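Local coordinates for protein 2-oxoadipate dioxygenase/decarboxylase (Pseudomonas putida, PDB 6W1G) that uses iron(II) and molecular oxygen to decarboxylate and hydroxylate 2-oxoadipate, giving D-2-hydroxyglutarate in the catabolism of D-lysine, at residues Gly254-Ile262 with Leu337-Leu348. Numbering follows the deposited sequence.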
loop_
_atom_site.group_PDB
_atom_site.type_symbol
_atom_site.label_atom_id
_atom_site.label_comp_id
_atom_site.label_asym_id
_atom_site.label_seq_id
_atom_site.Cartn_x
_atom_site.Cartn_y
_atom_site.Cartn_z
ATOM N N GLY A 254 -2.592 -8.653 -10.078
ATOM C CA GLY A 254 -1.157 -8.787 -9.991
ATOM C C GLY A 254 -0.650 -9.950 -10.813
ATOM O O GLY A 254 -1.377 -10.572 -11.587
ATOM N N PRO A 255 0.633 -10.271 -10.669
ATOM C CA PRO A 255 1.198 -11.438 -11.373
ATOM C C PRO A 255 0.571 -12.724 -10.872
ATOM O O PRO A 255 -0.070 -12.745 -9.826
ATOM C CB PRO A 255 2.683 -11.391 -10.986
ATOM C CG PRO A 255 2.652 -10.779 -9.591
ATOM C CD PRO A 255 1.565 -9.711 -9.668
ATOM N N PRO A 256 0.757 -13.824 -11.607
ATOM C CA PRO A 256 0.359 -15.135 -11.105
ATOM C C PRO A 256 1.273 -15.636 -9.997
ATOM O O PRO A 256 2.281 -14.978 -9.658
ATOM C CB PRO A 256 0.458 -16.017 -12.350
ATOM C CG PRO A 256 1.653 -15.423 -13.058
ATOM C CD PRO A 256 1.570 -13.923 -12.830
ATOM N N THR A 257 0.923 -16.786 -9.441
ATOM C CA THR A 257 1.743 -17.449 -8.437
ATOM C C THR A 257 3.154 -17.645 -8.964
ATOM O O THR A 257 3.352 -18.107 -10.090
ATOM C CB THR A 257 1.122 -18.811 -8.112
ATOM O OG1 THR A 257 -0.265 -18.648 -7.748
ATOM C CG2 THR A 257 1.900 -19.499 -7.005
ATOM N N ARG A 258 4.136 -17.341 -8.122
ATOM C CA ARG A 258 5.539 -17.487 -8.451
ATOM C C ARG A 258 6.286 -17.960 -7.215
ATOM O O ARG A 258 5.902 -17.689 -6.083
ATOM C CB ARG A 258 6.134 -16.117 -8.855
ATOM C CG ARG A 258 5.709 -15.622 -10.225
ATOM C CD ARG A 258 6.051 -14.158 -10.434
ATOM N NE ARG A 258 7.461 -13.868 -10.150
ATOM C CZ ARG A 258 8.475 -13.986 -11.014
ATOM N NH1 ARG A 258 8.260 -14.400 -12.264
ATOM N NH2 ARG A 258 9.718 -13.706 -10.609
ATOM N N ARG A 259 7.424 -18.613 -7.456
ATOM C CA ARG A 259 8.350 -18.918 -6.367
ATOM C C ARG A 259 8.931 -17.640 -5.766
ATOM O O ARG A 259 9.145 -17.572 -4.544
ATOM C CB ARG A 259 9.498 -19.773 -6.882
ATOM C CG ARG A 259 9.065 -21.160 -7.303
ATOM C CD ARG A 259 10.171 -21.962 -7.991
ATOM N NE ARG A 259 10.237 -21.682 -9.425
ATOM C CZ ARG A 259 11.348 -21.429 -10.111
ATOM N NH1 ARG A 259 12.532 -21.428 -9.513
ATOM N NH2 ARG A 259 11.265 -21.185 -11.416
ATOM N N HIS A 260 9.180 -16.622 -6.603
ATOM C CA HIS A 260 9.770 -15.355 -6.171
ATOM C C HIS A 260 8.819 -14.266 -6.624
ATOM O O HIS A 260 8.946 -13.727 -7.740
ATOM C CB HIS A 260 11.185 -15.219 -6.721
ATOM C CG HIS A 260 12.060 -16.257 -6.141
ATOM N ND1 HIS A 260 12.436 -16.244 -4.809
ATOM C CD2 HIS A 260 12.560 -17.397 -6.664
ATOM C CE1 HIS A 260 13.151 -17.322 -4.553
ATOM N NE2 HIS A 260 13.258 -18.018 -5.663
ATOM N N PRO A 261 7.825 -13.954 -5.790
ATOM C CA PRO A 261 6.794 -12.987 -6.170
ATOM C C PRO A 261 7.374 -11.639 -6.534
ATOM O O PRO A 261 8.419 -11.217 -6.019
ATOM C CB PRO A 261 5.894 -12.938 -4.925
ATOM C CG PRO A 261 6.043 -14.387 -4.391
ATOM C CD PRO A 261 7.538 -14.592 -4.500
ATOM N N ILE A 262 6.630 -10.919 -7.368
ATOM C CA ILE A 262 6.965 -9.584 -7.821
ATOM C C ILE A 262 5.775 -8.655 -7.583
ATOM O O ILE A 262 4.612 -9.066 -7.652
ATOM C CB ILE A 262 7.417 -9.557 -9.305
ATOM C CG1 ILE A 262 6.329 -10.121 -10.226
ATOM C CG2 ILE A 262 8.733 -10.313 -9.444
ATOM C CD1 ILE A 262 6.759 -10.152 -11.689
ATOM N N LEU A 337 -2.894 -15.855 -17.670
ATOM C CA LEU A 337 -1.907 -15.089 -16.915
ATOM C C LEU A 337 -0.675 -15.920 -16.621
ATOM O O LEU A 337 0.461 -15.446 -16.793
ATOM C CB LEU A 337 -2.560 -14.595 -15.632
ATOM C CG LEU A 337 -1.741 -13.684 -14.747
ATOM C CD1 LEU A 337 -1.586 -12.344 -15.417
ATOM C CD2 LEU A 337 -2.400 -13.568 -13.379
ATOM N N GLN A 338 -0.869 -17.146 -16.128
ATOM C CA GLN A 338 0.269 -18.008 -15.854
ATOM C C GLN A 338 1.062 -18.278 -17.124
ATOM O O GLN A 338 2.299 -18.190 -17.127
ATOM C CB GLN A 338 -0.186 -19.288 -15.155
ATOM C CG GLN A 338 0.987 -20.158 -14.532
ATOM C CD GLN A 338 2.172 -19.413 -13.818
ATOM O OE1 GLN A 338 2.093 -19.072 -12.626
ATOM N NE2 GLN A 338 3.292 -19.194 -14.550
ATOM N N ALA A 339 0.375 -18.578 -18.222
ATOM C CA ALA A 339 1.080 -18.886 -19.457
ATOM C C ALA A 339 1.931 -17.712 -19.917
ATOM O O ALA A 339 3.094 -17.891 -20.283
ATOM C CB ALA A 339 0.068 -19.308 -20.516
ATOM N N ASN A 340 1.376 -16.503 -19.897
ATOM C CA ASN A 340 2.107 -15.353 -20.406
ATOM C C ASN A 340 3.242 -14.936 -19.470
ATOM O O ASN A 340 4.265 -14.437 -19.941
ATOM C CB ASN A 340 1.133 -14.197 -20.631
ATOM C CG ASN A 340 0.366 -14.319 -21.943
ATOM O OD1 ASN A 340 0.847 -13.891 -22.985
ATOM N ND2 ASN A 340 -0.836 -14.890 -21.891
ATOM N N PHE A 341 3.105 -15.158 -18.167
ATOM C CA PHE A 341 4.136 -14.704 -17.231
ATOM C C PHE A 341 5.254 -15.718 -17.080
ATOM O O PHE A 341 6.209 -15.465 -16.345
ATOM C CB PHE A 341 3.539 -14.339 -15.866
ATOM C CG PHE A 341 3.253 -12.875 -15.728
ATOM C CD1 PHE A 341 2.069 -12.349 -16.200
ATOM C CD2 PHE A 341 4.168 -12.029 -15.153
ATOM C CE1 PHE A 341 1.811 -11.011 -16.109
ATOM C CE2 PHE A 341 3.921 -10.690 -15.043
ATOM C CZ PHE A 341 2.732 -10.169 -15.492
ATOM N N ALA A 342 5.155 -16.866 -17.770
ATOM C CA ALA A 342 6.303 -17.772 -17.837
ATOM C C ALA A 342 7.568 -17.072 -18.324
ATOM O O ALA A 342 8.672 -17.524 -17.997
ATOM C CB ALA A 342 5.982 -18.961 -18.757
ATOM N N GLU A 343 7.439 -16.000 -19.101
ATOM C CA GLU A 343 8.572 -15.244 -19.625
ATOM C C GLU A 343 9.246 -14.342 -18.596
ATOM O O GLU A 343 10.327 -13.810 -18.882
ATOM C CB GLU A 343 8.057 -14.376 -20.770
ATOM C CG GLU A 343 9.075 -13.485 -21.442
ATOM C CD GLU A 343 8.531 -12.781 -22.670
ATOM O OE1 GLU A 343 7.640 -13.342 -23.348
ATOM O OE2 GLU A 343 9.010 -11.660 -22.942
ATOM N N PHE A 344 8.657 -14.150 -17.435
ATOM C CA PHE A 344 9.288 -13.350 -16.399
ATOM C C PHE A 344 10.124 -14.290 -15.538
ATOM O O PHE A 344 9.557 -15.153 -14.859
ATOM C CB PHE A 344 8.242 -12.633 -15.550
ATOM C CG PHE A 344 8.795 -11.419 -14.836
ATOM C CD1 PHE A 344 9.812 -11.548 -13.892
ATOM C CD2 PHE A 344 8.348 -10.147 -15.143
ATOM C CE1 PHE A 344 10.358 -10.435 -13.277
ATOM C CE2 PHE A 344 8.884 -9.026 -14.531
ATOM C CZ PHE A 344 9.884 -9.167 -13.581
ATOM N N PRO A 345 11.456 -14.177 -15.540
ATOM C CA PRO A 345 12.272 -15.153 -14.802
ATOM C C PRO A 345 11.809 -15.309 -13.365
ATOM O O PRO A 345 11.536 -14.315 -12.686
ATOM C CB PRO A 345 13.679 -14.560 -14.867
ATOM C CG PRO A 345 13.679 -13.832 -16.187
ATOM C CD PRO A 345 12.300 -13.212 -16.277
ATOM N N ASP A 346 11.721 -16.566 -12.904
ATOM C CA ASP A 346 11.251 -16.905 -11.559
ATOM C C ASP A 346 12.389 -17.563 -10.776
ATOM O O ASP A 346 12.195 -18.511 -10.011
ATOM C CB ASP A 346 9.982 -17.765 -11.587
ATOM C CG ASP A 346 9.276 -17.815 -10.243
ATOM O OD1 ASP A 346 9.551 -16.949 -9.375
ATOM O OD2 ASP A 346 8.423 -18.726 -10.062
ATOM N N ASP A 347 13.581 -17.071 -11.007
ATOM C CA ASP A 347 14.802 -17.502 -10.364
ATOM C C ASP A 347 15.445 -16.225 -9.829
ATOM O O ASP A 347 15.639 -15.264 -10.569
ATOM C CB ASP A 347 15.662 -18.191 -11.416
ATOM C CG ASP A 347 17.015 -18.573 -10.904
ATOM O OD1 ASP A 347 17.873 -17.693 -10.915
ATOM O OD2 ASP A 347 17.194 -19.753 -10.511
ATOM N N LEU A 348 15.750 -16.200 -8.544
ATOM C CA LEU A 348 16.230 -14.954 -7.929
ATOM C C LEU A 348 17.560 -14.517 -8.515
ATOM O O LEU A 348 17.783 -13.316 -8.738
ATOM C CB LEU A 348 16.425 -15.108 -6.427
ATOM C CG LEU A 348 15.295 -14.796 -5.455
ATOM C CD1 LEU A 348 15.844 -14.810 -4.041
ATOM C CD2 LEU A 348 14.661 -13.472 -5.785
HETATM O O HOH W 1 5.968 -15.378 -13.566
#
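Arg-258 lays its guanidinium between Ile-262 CD1 over one face and Asp-346 OD1 over the other, while its edge collects carbonyl oxygens from both segments. Arg-258 NH2 reaches Pro-345 O at 2.8 Å in a fairly straight bond (162°), and its NH1 meets Phe-344 O at 3.0 Å from above that carbonyl's plane; one water links NH1 to Phe-341 O. Within its own loop, NE and NH2 grip His-260 O side-on, which the bend at chi3 (52°) allows by curling the chain back. A leucine here would probably strand the carbonyls of Phe-344, Pro-345 and His-260 without their shared donor and cost Asp-346 one of its two arginine charges. The Asp-346 carboxylate turns both syn lone pairs to successive backbone N-H groups, OD2 to Arg-259 N and OD1 to His-260 N, each at 2.8 Å. Its salt bridges to Arg-258 and Arg-259 rest on charge alone, since the oxygens lie well out of both guanidinium planes.

Apolar contacts flank this network. Leu-348 CG sits over a face of the His-260 ring, 3.4 Å from its centroid, and Ile-262 CD1 stands almost straight above the centre of the Phe-344 ring. Farther along, Pro-256 sets CD over the Phe-341 ring, 4.0 Å from the centroid, and against Leu-337 CG. This salt-bridge network ties the loop entering strand 264-275, its Gly-254 about 12 Å from the nickel ion, to the connection between helices 330-341 and 348-353, which opens with a type I turn from Phe-341 to Phe-344.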